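Local coordinates for protein putative dehydratase (Mesorhizobium loti, PDB 2POZ) that is of unknown function but belongs to the mandelate racemase/muconate lactonizing group of the enolase superfamily and is probably a lyase, perhaps a dehydratase, at residues G7-L12 with P377-S382; K119-V124 with A323-F328; A317-E322 with F358-G363. All blocks are in the same frame, centred on the assembly; numbering follows the deposited sequence.

Interaction 1 (G7-L12 with P377-S382); sequences GVNIYL and PYLWAS
Val8 meets Ser382 through the backbone, Ser382 CA turning its hydrogen to Val8 O at 3.6 Å. From here strand 7-12 runs antiparallel to strand 379-382, with a classic beta bulge, in the antiparallel sheet of the N-terminal domain of the enolase superfamily; the C-terminal strand returns to the domain where the chain began and forms an outermost strand of that sheet within the subunit. Asn9 pairs with Ser382 at a non-hydrogen-bonded position, and its CB rests 3.8 Å from Leu379 CD1. Ile10 faces both bulge residues. Its N donates to Ala381 O (2.8 Å). Its O takes two donors, Trp380 N at 2.6 Å in the carbonyl plane and Ala381 N, tilted 17° from that plane. Ile10 and Ala381 share the face of the sheet on which helix 45-59 packs. On the other face Tyr11 receives Leu379 CD1 over its ring, 4.1 Å from the ring centroid, in a CH-pi contact; Leu379 CG stands opposite its own backbone N (chi1 -177°), which carries the methyl across. The Tyr11 hydroxyl makes a weak hydrogen bond to Glu24. Exchanging Tyr11 for a serine would probably leave the Leu379 methyl without the ring it rests on and Glu24 without this partner. Leu12 N donates to Tyr378 O at 3.0 Å. Leu12 and Trp380, which also packs on Trp380 of a second subunit, extend side by side in the same direction, Leu12 CD2 lying 3.8 Å from Trp380 CD1.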
ATOM      1  N   GLY A   7       0.710 -11.845 -51.224  1.00 15.44           N
ATOM      2  CA  GLY A   7       0.612 -10.404 -51.361  1.00 15.63           C
ATOM      3  C   GLY A   7      -0.288  -9.741 -50.335  1.00 15.40           C
ATOM      4  O   GLY A   7      -1.213 -10.360 -49.807  1.00 13.81           O
ATOM      5  N   VAL A   8      -0.007  -8.471 -50.059  1.00 14.90           N
ATOM      6  CA  VAL A   8      -0.783  -7.687 -49.101  1.00 13.98           C
ATOM      7  C   VAL A   8      -1.082  -6.319 -49.710  1.00 14.31           C
ATOM      8  O   VAL A   8      -0.166  -5.601 -50.104  1.00 16.46           O
ATOM      9  CB  VAL A   8      -0.007  -7.455 -47.766  1.00 14.03           C
ATOM     10  CG1 VAL A   8      -0.853  -6.620 -46.820  1.00 12.72           C
ATOM     11  CG2 VAL A   8       0.356  -8.793 -47.113  1.00 14.05           C
ATOM     12  N   ASN A   9      -2.362  -5.973 -49.791  1.00 13.22           N
ATOM     13  CA  ASN A   9      -2.777  -4.682 -50.330  1.00 15.24           C
ATOM     14  C   ASN A   9      -3.282  -3.808 -49.190  1.00 14.04           C
ATOM     15  O   ASN A   9      -3.998  -4.278 -48.303  1.00 14.93           O
ATOM     16  CB  ASN A   9      -3.893  -4.857 -51.369  1.00 13.25           C
ATOM     17  CG  ASN A   9      -3.377  -5.356 -52.715  1.00 17.28           C
ATOM     18  OD1 ASN A   9      -4.135  -5.907 -53.509  1.00 21.58           O
ATOM     19  ND2 ASN A   9      -2.094  -5.151 -52.980  1.00 12.52           N
ATOM     20  N   ILE A  10      -2.904  -2.535 -49.226  1.00 12.39           N
ATOM     21  CA  ILE A  10      -3.303  -1.576 -48.207  1.00 11.94           C
ATOM     22  C   ILE A  10      -4.137  -0.478 -48.851  1.00 13.29           C
ATOM     23  O   ILE A  10      -3.716   0.142 -49.827  1.00 11.95           O
ATOM     24  CB  ILE A  10      -2.068  -0.958 -47.541  1.00 12.29           C
ATOM     25  CG1 ILE A  10      -1.209  -2.072 -46.939  1.00 14.58           C
ATOM     26  CG2 ILE A  10      -2.497   0.025 -46.454  1.00 12.71           C
ATOM     27  CD1 ILE A  10       0.237  -1.705 -46.779  1.00 16.67           C
ATOM     28  N   TYR A  11      -5.313  -0.242 -48.284  1.00 12.83           N
ATOM     29  CA  TYR A  11      -6.247   0.748 -48.801  1.00 12.36           C
ATOM     30  C   TYR A  11      -6.487   1.857 -47.784  1.00 13.61           C
ATOM     31  O   TYR A  11      -6.735   1.581 -46.610  1.00 14.32           O
ATOM     32  CB  TYR A  11      -7.579   0.059 -49.125  1.00 13.78           C
ATOM     33  CG  TYR A  11      -7.445  -1.137 -50.047  1.00 14.31           C
ATOM     34  CD1 TYR A  11      -7.597  -1.001 -51.426  1.00 14.12           C
ATOM     35  CD2 TYR A  11      -7.126  -2.403 -49.541  1.00 15.49           C
ATOM     36  CE1 TYR A  11      -7.434  -2.096 -52.287  1.00 13.03           C
ATOM     37  CE2 TYR A  11      -6.960  -3.509 -50.395  1.00 15.43           C
ATOM     38  CZ  TYR A  11      -7.116  -3.342 -51.765  1.00 16.36           C
ATOM     39  OH  TYR A  11      -6.947  -4.414 -52.614  1.00 16.25           O
ATOM     40  N   LEU A  12      -6.397   3.105 -48.237  1.00 12.82           N
ATOM     41  CA  LEU A  12      -6.641   4.263 -47.387  1.00 13.27           C
ATOM     42  C   LEU A  12      -7.853   4.955 -48.005  1.00 13.54           C
ATOM     43  O   LEU A  12      -7.728   5.747 -48.927  1.00 13.30           O
ATOM     44  CB  LEU A  12      -5.428   5.198 -47.381  1.00 14.30           C
ATOM     45  CG  LEU A  12      -5.544   6.517 -46.610  1.00 16.56           C
ATOM     46  CD1 LEU A  12      -6.049   6.281 -45.195  1.00 14.53           C
ATOM     47  CD2 LEU A  12      -4.180   7.196 -46.589  1.00 14.66           C
ATOM     48  N   PRO A 377      -9.962   1.897 -55.929  1.00 14.77           N
ATOM     49  CA  PRO A 377      -9.552   3.278 -56.202  1.00 14.16           C
ATOM     50  C   PRO A 377      -8.728   3.868 -55.057  1.00 13.62           C
ATOM     51  O   PRO A 377      -8.013   4.856 -55.234  1.00 14.18           O
ATOM     52  CB  PRO A 377     -10.885   4.015 -56.362  1.00 14.91           C
ATOM     53  CG  PRO A 377     -11.797   2.961 -56.887  1.00 17.44           C
ATOM     54  CD  PRO A 377     -11.424   1.758 -56.033  1.00 16.07           C
ATOM     55  N   TYR A 378      -8.827   3.250 -53.886  1.00 13.14           N
ATOM     56  CA  TYR A 378      -8.121   3.736 -52.711  1.00 12.15           C
ATOM     57  C   TYR A 378      -6.863   2.939 -52.348  1.00 13.00           C
ATOM     58  O   TYR A 378      -6.274   3.133 -51.276  1.00 10.13           O
ATOM     59  CB  TYR A 378      -9.108   3.794 -51.544  1.00 12.65           C
ATOM     60  CG  TYR A 378     -10.257   4.741 -51.832  1.00 13.33           C
ATOM     61  CD1 TYR A 378     -10.064   6.126 -51.841  1.00 12.66           C
ATOM     62  CD2 TYR A 378     -11.521   4.252 -52.176  1.00 14.42           C
ATOM     63  CE1 TYR A 378     -11.104   7.002 -52.191  1.00 13.65           C
ATOM     64  CE2 TYR A 378     -12.558   5.115 -52.528  1.00 14.24           C
ATOM     65  CZ  TYR A 378     -12.342   6.486 -52.533  1.00 14.93           C
ATOM     66  OH  TYR A 378     -13.371   7.330 -52.893  1.00 16.09           O
ATOM     67  N   LEU A 379      -6.448   2.056 -53.253  1.00 11.90           N
ATOM     68  CA  LEU A 379      -5.241   1.264 -53.048  1.00 13.72           C
ATOM     69  C   LEU A 379      -4.136   2.258 -52.734  1.00 12.29           C
ATOM     70  O   LEU A 379      -3.900   3.179 -53.501  1.00 13.20           O
ATOM     71  CB  LEU A 379      -4.896   0.488 -54.324  1.00 13.14           C
ATOM     72  CG  LEU A 379      -3.687  -0.448 -54.273  1.00 15.40           C
ATOM     73  CD1 LEU A 379      -3.908  -1.540 -53.211  1.00  9.63           C
ATOM     74  CD2 LEU A 379      -3.482  -1.076 -55.654  1.00 15.75           C
ATOM     75  N   TRP A 380      -3.456   2.066 -51.609  1.00 11.98           N
ATOM     76  CA  TRP A 380      -2.397   2.974 -51.179  1.00 11.92           C
ATOM     77  C   TRP A 380      -1.006   2.340 -51.302  1.00 13.29           C
ATOM     78  O   TRP A 380      -0.010   3.031 -51.491  1.00 13.52           O
ATOM     79  CB  TRP A 380      -2.654   3.381 -49.727  1.00 12.71           C
ATOM     80  CG  TRP A 380      -1.775   4.473 -49.200  1.00 12.33           C
ATOM     81  CD1 TRP A 380      -1.938   5.825 -49.380  1.00 10.44           C
ATOM     82  CD2 TRP A 380      -0.625   4.314 -48.360  1.00 11.37           C
ATOM     83  NE1 TRP A 380      -0.963   6.510 -48.694  1.00 10.07           N
ATOM     84  CE2 TRP A 380      -0.145   5.608 -48.059  1.00 11.23           C
ATOM     85  CE3 TRP A 380       0.042   3.202 -47.824  1.00  8.12           C
ATOM     86  CZ2 TRP A 380       0.975   5.823 -47.246  1.00  9.73           C
ATOM     87  CZ3 TRP A 380       1.149   3.411 -47.018  1.00  9.18           C
ATOM     88  CH2 TRP A 380       1.606   4.717 -46.734  1.00 11.15           C
ATOM     89  N   ALA A 381      -0.938   1.023 -51.174  1.00 13.82           N
ATOM     90  CA  ALA A 381       0.336   0.327 -51.301  1.00 16.38           C
ATOM     91  C   ALA A 381       0.096  -1.153 -51.528  1.00 17.56           C
ATOM     92  O   ALA A 381      -0.913  -1.699 -51.081  1.00 17.80           O
ATOM     93  CB  ALA A 381       1.195   0.539 -50.045  1.00 16.13           C
ATOM     94  N   SER A 382       1.027  -1.786 -52.235  1.00 19.66           N
ATOM     95  CA  SER A 382       0.967  -3.210 -52.541  1.00 23.52           C
ATOM     96  C   SER A 382       2.312  -3.837 -52.209  1.00 23.59           C
ATOM     97  O   SER A 382       3.351  -3.287 -52.557  1.00 23.01           O
ATOM     98  CB  SER A 382       0.671  -3.435 -54.027  1.00 24.53           C
ATOM     99  OG  SER A 382      -0.648  -3.036 -54.347  1.00 31.25           O
TER

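Interaction 2 (K119-V124 with A323-F328); sequences KIRDRV and ANITNF
Arg121 grips the backbone oxygen of Ile325 with both terminal nitrogens: NH1 at 2.8 Å and NH2 at 3.1 Å from Ile325 O, which lies in the guanidinium plane. NH1 also donates to Glu322 O of helix 312-324, so the cation serves two carbonyls. A first torsion that sets CG between the backbone N and the carbonyl carbon (chi1 51°), with a bend further out at chi3 (73°), brings the group over. The guanidinium lies between Phe328 CB over one face and Ile120 CG2 over the opposite one, both toward its rim, which limits its rotation. Phe328 continues outward to Val124, its CE2 3.5 Å from Val124 CG1, the two side chains crossing at about a right angle. Beside the arginine, Ile120 N donates to Ala323 O at 2.8 Å. Ile120 CD1 presses on Thr326 CG2 at 3.3 Å, closer than two methyls normally come. Further out, a salt bridge from Lys119 NZ to Asp122 OD1 (2.8 Å) spans the turn that carries Arg121, Arg174 of a neighbouring subunit packs on Ile120, Arg121 and Thr326, and Asn324 takes Lys291 NZ on OD1 and gives ND2 to Gly118 O. The contact thus joins the entry to strand 123-128 to the C-terminal end of helix 312-324, where a cation set against main-chain oxygens is likely to be favoured by the helix dipole.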
ATOM      1  N   LYS A 119     -20.683 -19.959 -30.596  1.00 20.49           N
ATOM      2  CA  LYS A 119     -21.538 -18.814 -30.345  1.00 22.71           C
ATOM      3  C   LYS A 119     -22.293 -18.912 -29.020  1.00 22.56           C
ATOM      4  O   LYS A 119     -22.565 -20.003 -28.523  1.00 22.09           O
ATOM      5  CB  LYS A 119     -22.541 -18.700 -31.497  1.00 26.50           C
ATOM      6  CG  LYS A 119     -23.502 -17.543 -31.390  1.00 31.58           C
ATOM      7  CD  LYS A 119     -24.717 -17.779 -32.275  1.00 34.93           C
ATOM      8  CE  LYS A 119     -24.335 -17.976 -33.728  1.00 35.23           C
ATOM      9  NZ  LYS A 119     -25.534 -18.321 -34.545  1.00 38.05           N
ATOM     10  N   ILE A 120     -22.622 -17.756 -28.457  1.00 22.71           N
ATOM     11  CA  ILE A 120     -23.378 -17.681 -27.214  1.00 24.03           C
ATOM     12  C   ILE A 120     -24.697 -16.950 -27.482  1.00 23.32           C
ATOM     13  O   ILE A 120     -25.691 -17.169 -26.789  1.00 24.56           O
ATOM     14  CB  ILE A 120     -22.609 -16.904 -26.117  1.00 25.48           C
ATOM     15  CG1 ILE A 120     -21.416 -17.719 -25.634  1.00 27.34           C
ATOM     16  CG2 ILE A 120     -23.537 -16.594 -24.948  1.00 28.97           C
ATOM     17  CD1 ILE A 120     -20.649 -17.051 -24.514  1.00 29.94           C
ATOM     18  N   ARG A 121     -24.700 -16.090 -28.496  1.00 22.00           N
ATOM     19  CA  ARG A 121     -25.889 -15.312 -28.848  1.00 21.20           C
ATOM     20  C   ARG A 121     -26.034 -15.163 -30.368  1.00 21.41           C
ATOM     21  O   ARG A 121     -25.039 -15.139 -31.101  1.00 20.47           O
ATOM     22  CB  ARG A 121     -25.813 -13.930 -28.173  1.00 18.71           C
ATOM     23  CG  ARG A 121     -24.500 -13.197 -28.420  1.00 17.71           C
ATOM     24  CD  ARG A 121     -24.366 -11.944 -27.563  1.00 17.56           C
ATOM     25  NE  ARG A 121     -24.110 -12.237 -26.151  1.00 16.79           N
ATOM     26  CZ  ARG A 121     -22.934 -12.605 -25.649  1.00 15.73           C
ATOM     27  NH1 ARG A 121     -21.870 -12.737 -26.435  1.00 13.17           N
ATOM     28  NH2 ARG A 121     -22.817 -12.834 -24.348  1.00 17.32           N
ATOM     29  N   ASP A 122     -27.274 -15.072 -30.844  1.00 20.45           N
ATOM     30  CA  ASP A 122     -27.526 -14.931 -32.279  1.00 22.28           C
ATOM     31  C   ASP A 122     -27.687 -13.481 -32.720  1.00 20.83           C
ATOM     32  O   ASP A 122     -27.785 -13.200 -33.909  1.00 21.23           O
ATOM     33  CB  ASP A 122     -28.785 -15.707 -32.682  1.00 24.98           C
ATOM     34  CG  ASP A 122     -28.667 -17.193 -32.405  1.00 28.18           C
ATOM     35  OD1 ASP A 122     -27.679 -17.810 -32.856  1.00 30.76           O
ATOM     36  OD2 ASP A 122     -29.565 -17.740 -31.736  1.00 32.29           O
ATOM     37  N   ARG A 123     -27.722 -12.563 -31.767  1.00 19.17           N
ATOM     38  CA  ARG A 123     -27.876 -11.153 -32.093  1.00 18.76           C
ATOM     39  C   ARG A 123     -27.435 -10.312 -30.907  1.00 17.52           C
ATOM     40  O   ARG A 123     -27.381 -10.800 -29.779  1.00 14.87           O
ATOM     41  CB  ARG A 123     -29.339 -10.842 -32.444  1.00 21.19           C
ATOM     42  CG  ARG A 123     -30.307 -11.001 -31.281  1.00 25.26           C
ATOM     43  CD  ARG A 123     -31.753 -10.820 -31.720  1.00 31.12           C
ATOM     44  NE  ARG A 123     -32.600 -10.361 -30.619  1.00 37.04           N
ATOM     45  CZ  ARG A 123     -32.936 -11.093 -29.558  1.00 38.07           C
ATOM     46  NH1 ARG A 123     -32.508 -12.344 -29.440  1.00 37.32           N
ATOM     47  NH2 ARG A 123     -33.683 -10.559 -28.597  1.00 38.49           N
ATOM     48  N   VAL A 124     -27.111  -9.049 -31.167  1.00 15.12           N
ATOM     49  CA  VAL A 124     -26.684  -8.153 -30.105  1.00 14.49           C
ATOM     50  C   VAL A 124     -27.386  -6.816 -30.204  1.00 14.95           C
ATOM     51  O   VAL A 124     -27.638  -6.305 -31.293  1.00 15.72           O
ATOM     52  CB  VAL A 124     -25.171  -7.874 -30.156  1.00 14.40           C
ATOM     53  CG1 VAL A 124     -24.392  -9.128 -29.811  1.00 14.10           C
ATOM     54  CG2 VAL A 124     -24.789  -7.356 -31.538  1.00 14.57           C
ATOM     55  N   ALA A 323     -20.190 -12.341 -30.618  1.00 13.29           N
ATOM     56  CA  ALA A 323     -21.002 -13.550 -30.710  1.00 16.01           C
ATOM     57  C   ALA A 323     -20.442 -14.594 -29.745  1.00 16.17           C
ATOM     58  O   ALA A 323     -21.167 -15.480 -29.284  1.00 16.97           O
ATOM     59  CB  ALA A 323     -20.963 -14.103 -32.132  1.00 14.39           C
ATOM     60  N   ASN A 324     -19.162 -14.444 -29.408  1.00 16.34           N
ATOM     61  CA  ASN A 324     -18.455 -15.417 -28.578  1.00 17.25           C
ATOM     62  C   ASN A 324     -18.138 -15.115 -27.106  1.00 19.19           C
ATOM     63  O   ASN A 324     -18.167 -16.026 -26.276  1.00 20.85           O
ATOM     64  CB  ASN A 324     -17.171 -15.801 -29.332  1.00 16.77           C
ATOM     65  CG  ASN A 324     -16.281 -16.757 -28.559  1.00 16.20           C
ATOM     66  OD1 ASN A 324     -15.399 -16.335 -27.816  1.00 16.95           O
ATOM     67  ND2 ASN A 324     -16.506 -18.049 -28.739  1.00 11.79           N
ATOM     68  N   ILE A 325     -17.841 -13.863 -26.765  1.00 18.37           N
ATOM     69  CA  ILE A 325     -17.489 -13.546 -25.383  1.00 18.10           C
ATOM     70  C   ILE A 325     -18.629 -13.703 -24.383  1.00 19.47           C
ATOM     71  O   ILE A 325     -19.791 -13.392 -24.666  1.00 18.01           O
ATOM     72  CB  ILE A 325     -16.892 -12.119 -25.257  1.00 19.51           C
ATOM     73  CG1 ILE A 325     -17.848 -11.089 -25.854  1.00 20.97           C
ATOM     74  CG2 ILE A 325     -15.536 -12.060 -25.959  1.00 17.65           C
ATOM     75  CD1 ILE A 325     -17.393  -9.658 -25.652  1.00 21.29           C
ATOM     76  N   THR A 326     -18.280 -14.188 -23.198  1.00 17.16           N
ATOM     77  CA  THR A 326     -19.265 -14.416 -22.158  1.00 19.33           C
ATOM     78  C   THR A 326     -19.660 -13.152 -21.396  1.00 19.22           C
ATOM     79  O   THR A 326     -20.757 -13.090 -20.840  1.00 22.62           O
ATOM     80  CB  THR A 326     -18.756 -15.478 -21.159  1.00 19.76           C
ATOM     81  OG1 THR A 326     -17.432 -15.139 -20.749  1.00 20.89           O
ATOM     82  CG2 THR A 326     -18.716 -16.850 -21.808  1.00 21.15           C
ATOM     83  N   ASN A 327     -18.785 -12.146 -21.376  1.00 15.27           N
ATOM     84  CA  ASN A 327     -19.076 -10.903 -20.664  1.00 15.52           C
ATOM     85  C   ASN A 327     -19.385  -9.716 -21.586  1.00 15.48           C
ATOM     86  O   ASN A 327     -18.924  -8.600 -21.368  1.00 13.89           O
ATOM     87  CB  ASN A 327     -17.919 -10.552 -19.702  1.00 12.62           C
ATOM     88  CG  ASN A 327     -16.569 -10.408 -20.411  1.00 13.16           C
ATOM     89  OD1 ASN A 327     -16.342 -10.978 -21.480  1.00 13.54           O
ATOM     90  ND2 ASN A 327     -15.658  -9.662 -19.793  1.00  7.62           N
ATOM     91  N   PHE A 328     -20.178  -9.973 -22.619  1.00 14.07           N
ATOM     92  CA  PHE A 328     -20.565  -8.931 -23.563  1.00 14.81           C
ATOM     93  C   PHE A 328     -21.671  -8.072 -22.968  1.00 14.51           C
ATOM     94  O   PHE A 328     -22.591  -8.590 -22.345  1.00 13.34           O
ATOM     95  CB  PHE A 328     -21.072  -9.550 -24.869  1.00 15.24           C
ATOM     96  CG  PHE A 328     -21.715  -8.555 -25.799  1.00 15.27           C
ATOM     97  CD1 PHE A 328     -20.936  -7.661 -26.537  1.00 15.79           C
ATOM     98  CD2 PHE A 328     -23.099  -8.494 -25.918  1.00 13.94           C
ATOM     99  CE1 PHE A 328     -21.531  -6.722 -27.373  1.00 13.49           C
ATOM    100  CE2 PHE A 328     -23.706  -7.557 -26.750  1.00 12.92           C
ATOM    101  CZ  PHE A 328     -22.922  -6.668 -27.481  1.00 14.73           C
TER

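Interaction 3 (A317-E322 with F358-G363); sequences ATLQLE and FEMPNG
Leu319 of helix 312-324 drives its two methyls into the end of strand 357-359 and the chain that follows it. CD1 lies 3.8 Å from Pro361 CD, and CD2 is 4.1 Å from both Phe358 CB and the CE methyl of Met360, a selenomethionine. With CG opposite its carbonyl carbon (chi1 -64°), the leucine presents one branch to the proline and the other to Phe358 and Met360; it crosses Phe358 at about a right angle. This is the dense, buried half, backed by Val124 of the neighbouring strand and by the rings of His331 and His333 against Phe358. No direct hydrogen bond joins the two segments.

One helical position further on, Gln320 makes a looser, wetter contact. A bend at chi2 (-61°) turns NE2 back to Pro361 CG, 3.6 Å away, and NE2 donates to a water at 2.8 Å. That water in turn donates to Gly363 O at 2.6 Å and, weakly, to Pro361 O. Gln320 OE1 is taken by the backbone N of Tyr113, whose hydroxyl bonds to Pro361 O. The helix of the barrel domain is therefore held to the strand's exit by apolar packing, while the polar atoms at its border find their partners through water and Tyr113.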
ATOM      1  N   ALA A 317     -16.451  -7.655 -38.333  1.00 14.65           N
ATOM      2  CA  ALA A 317     -15.414  -8.400 -37.625  1.00 14.65           C
ATOM      3  C   ALA A 317     -15.679  -8.356 -36.120  1.00 14.36           C
ATOM      4  O   ALA A 317     -15.479  -9.341 -35.408  1.00 14.97           O
ATOM      5  CB  ALA A 317     -14.049  -7.805 -37.930  1.00 14.07           C
ATOM      6  N   THR A 318     -16.131  -7.205 -35.637  1.00 15.35           N
ATOM      7  CA  THR A 318     -16.425  -7.037 -34.221  1.00 14.05           C
ATOM      8  C   THR A 318     -17.548  -7.981 -33.793  1.00 13.96           C
ATOM      9  O   THR A 318     -17.556  -8.462 -32.659  1.00 13.98           O
ATOM     10  CB  THR A 318     -16.810  -5.577 -33.909  1.00 14.82           C
ATOM     11  OG1 THR A 318     -15.672  -4.733 -34.140  1.00 13.83           O
ATOM     12  CG2 THR A 318     -17.263  -5.429 -32.455  1.00 15.41           C
ATOM     13  N   LEU A 319     -18.488  -8.256 -34.698  1.00 12.72           N
ATOM     14  CA  LEU A 319     -19.590  -9.169 -34.378  1.00 13.88           C
ATOM     15  C   LEU A 319     -19.052 -10.575 -34.112  1.00 14.10           C
ATOM     16  O   LEU A 319     -19.632 -11.332 -33.337  1.00 13.71           O
ATOM     17  CB  LEU A 319     -20.621  -9.218 -35.514  1.00 12.90           C
ATOM     18  CG  LEU A 319     -21.382  -7.926 -35.818  1.00 13.28           C
ATOM     19  CD1 LEU A 319     -22.409  -8.194 -36.914  1.00 16.23           C
ATOM     20  CD2 LEU A 319     -22.062  -7.408 -34.559  1.00 14.58           C
ATOM     21  N   GLN A 320     -17.942 -10.922 -34.755  1.00 13.49           N
ATOM     22  CA  GLN A 320     -17.336 -12.238 -34.540  1.00 16.21           C
ATOM     23  C   GLN A 320     -17.002 -12.396 -33.059  1.00 16.69           C
ATOM     24  O   GLN A 320     -17.199 -13.457 -32.473  1.00 18.46           O
ATOM     25  CB  GLN A 320     -16.052 -12.386 -35.360  1.00 14.81           C
ATOM     26  CG  GLN A 320     -16.265 -12.534 -36.865  1.00 16.53           C
ATOM     27  CD  GLN A 320     -17.083 -13.764 -37.219  1.00 15.76           C
ATOM     28  OE1 GLN A 320     -16.853 -14.844 -36.682  1.00 18.11           O
ATOM     29  NE2 GLN A 320     -18.028 -13.607 -38.142  1.00 16.42           N
ATOM     30  N   LEU A 321     -16.501 -11.322 -32.458  1.00 16.78           N
ATOM     31  CA  LEU A 321     -16.127 -11.335 -31.051  1.00 16.56           C
ATOM     32  C   LEU A 321     -17.354 -11.322 -30.140  1.00 16.57           C
ATOM     33  O   LEU A 321     -17.463 -12.129 -29.216  1.00 14.82           O
ATOM     34  CB  LEU A 321     -15.247 -10.118 -30.744  1.00 18.83           C
ATOM     35  CG  LEU A 321     -14.778  -9.886 -29.303  1.00 22.00           C
ATOM     36  CD1 LEU A 321     -13.464 -10.603 -29.063  1.00 19.41           C
ATOM     37  CD2 LEU A 321     -14.604  -8.389 -29.063  1.00 20.52           C
ATOM     38  N   GLU A 322     -18.281 -10.408 -30.413  1.00 13.46           N
ATOM     39  CA  GLU A 322     -19.475 -10.265 -29.594  1.00 14.65           C
ATOM     40  C   GLU A 322     -20.383 -11.485 -29.628  1.00 14.76           C
ATOM     41  O   GLU A 322     -21.252 -11.652 -28.768  1.00 14.84           O
ATOM     42  CB  GLU A 322     -20.239  -9.011 -30.021  1.00 14.14           C
ATOM     43  CG  GLU A 322     -19.349  -7.777 -30.043  1.00 16.34           C
ATOM     44  CD  GLU A 322     -20.082  -6.516 -30.460  1.00 18.60           C
ATOM     45  OE1 GLU A 322     -20.914  -6.588 -31.394  1.00 17.79           O
ATOM     46  OE2 GLU A 322     -19.812  -5.453 -29.862  1.00 16.72           O
ATOM     47  N   PHE A 358     -28.209  -6.185 -34.206  1.00 17.49           N
ATOM     48  CA  PHE A 358     -27.428  -6.759 -35.297  1.00 18.37           C
ATOM     49  C   PHE A 358     -27.471  -8.275 -35.190  1.00 19.99           C
ATOM     50  O   PHE A 358     -27.216  -8.829 -34.114  1.00 19.57           O
ATOM     51  CB  PHE A 358     -25.959  -6.335 -35.211  1.00 21.09           C
ATOM     52  CG  PHE A 358     -25.660  -5.028 -35.870  1.00 25.46           C
ATOM     53  CD1 PHE A 358     -25.816  -4.875 -37.249  1.00 27.59           C
ATOM     54  CD2 PHE A 358     -25.202  -3.953 -35.121  1.00 24.83           C
ATOM     55  CE1 PHE A 358     -25.509  -3.658 -37.871  1.00 30.42           C
ATOM     56  CE2 PHE A 358     -24.894  -2.737 -35.730  1.00 28.42           C
ATOM     57  CZ  PHE A 358     -25.046  -2.588 -37.107  1.00 28.39           C
ATOM     58  N   GLU A 359     -27.787  -8.947 -36.292  1.00 19.21           N
ATOM     59  CA  GLU A 359     -27.806 -10.407 -36.305  1.00 21.27           C
ATOM     60  C   GLU A 359     -26.370 -10.874 -36.539  1.00 20.23           C
ATOM     61  O   GLU A 359     -25.624 -10.232 -37.274  1.00 18.36           O
ATOM     62  CB  GLU A 359     -28.703 -10.928 -37.435  1.00 24.58           C
ATOM     63  CG  GLU A 359     -30.198 -10.908 -37.129  1.00 29.62           C
ATOM     64  CD  GLU A 359     -30.589 -11.928 -36.074  1.00 32.05           C
ATOM     65  OE1 GLU A 359     -30.290 -13.126 -36.261  1.00 34.21           O
ATOM     66  OE2 GLU A 359     -31.202 -11.538 -35.057  1.00 36.92           O
HETATM   67  N   MSE A 360     -25.975 -11.980 -35.918  1.00 21.40           N
HETATM   68  CA  MSE A 360     -24.615 -12.490 -36.104  1.00 23.46           C
HETATM   69  C   MSE A 360     -24.472 -13.011 -37.533  1.00 22.09           C
HETATM   70  O   MSE A 360     -25.339 -13.728 -38.025  1.00 19.31           O
HETATM   71  CB  MSE A 360     -24.325 -13.630 -35.118  1.00 28.92           C
HETATM   72  CG  MSE A 360     -24.561 -13.278 -33.655  1.00 37.95           C
HETATM   73 SE   MSE A 360     -23.533 -11.746 -33.070  1.00 51.52          SE
HETATM   74  CE  MSE A 360     -24.785 -10.350 -33.514  1.00 42.19           C
ATOM     75  N   PRO A 361     -23.380 -12.652 -38.223  1.00 21.36           N
ATOM     76  CA  PRO A 361     -23.220 -13.142 -39.591  1.00 21.06           C
ATOM     77  C   PRO A 361     -22.920 -14.639 -39.564  1.00 21.90           C
ATOM     78  O   PRO A 361     -22.375 -15.140 -38.581  1.00 19.73           O
ATOM     79  CB  PRO A 361     -22.054 -12.312 -40.111  1.00 20.91           C
ATOM     80  CG  PRO A 361     -21.209 -12.161 -38.902  1.00 21.49           C
ATOM     81  CD  PRO A 361     -22.222 -11.838 -37.818  1.00 21.39           C
ATOM     82  N   ASN A 362     -23.273 -15.342 -40.638  1.00 21.23           N
ATOM     83  CA  ASN A 362     -23.059 -16.786 -40.724  1.00 22.66           C
ATOM     84  C   ASN A 362     -22.006 -17.244 -41.741  1.00 21.41           C
ATOM     85  O   ASN A 362     -21.657 -18.424 -41.782  1.00 21.29           O
ATOM     86  CB  ASN A 362     -24.388 -17.483 -41.035  1.00 26.14           C
ATOM     87  CG  ASN A 362     -25.338 -17.504 -39.842  1.00 30.04           C
ATOM     88  OD1 ASN A 362     -26.543 -17.699 -40.006  1.00 34.47           O
ATOM     89  ND2 ASN A 362     -24.798 -17.321 -38.640  1.00 29.08           N
ATOM     90  N   GLY A 363     -21.501 -16.327 -42.556  1.00 19.73           N
ATOM     91  CA  GLY A 363     -20.502 -16.706 -43.541  1.00 19.40           C
ATOM     92  C   GLY A 363     -19.187 -17.145 -42.915  1.00 21.00           C
ATOM     93  O   GLY A 363     -18.924 -16.829 -41.752  1.00 20.63           O
TER
HETATM   94  O   HOH W   1     -19.501 -15.161 -39.870  1.00 24.03           O

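Overall arrangement
Interactions 2 and 3 form one continuous region, their centres 9 Å apart. Both use helix 312-324, and their strands, 123-128 and 357-359, are neighbours in one sheet: the arginine of interaction 2 bonds to the helix of interaction 3, and Val124 N lies 3.0 Å from Phe358 O, a probable hydrogen bond. Their segments alternate along the chain. Interaction 1 stands apart in the N-terminal sheet, about 33 Å from interaction 2 and 25 Å from interaction 3 between centres, and touches neither, yet its two strands bracket both others in sequence. In this superfamily the active site lies between the capping domain and the barrel; none of the three contacts includes a bound ligand or metal.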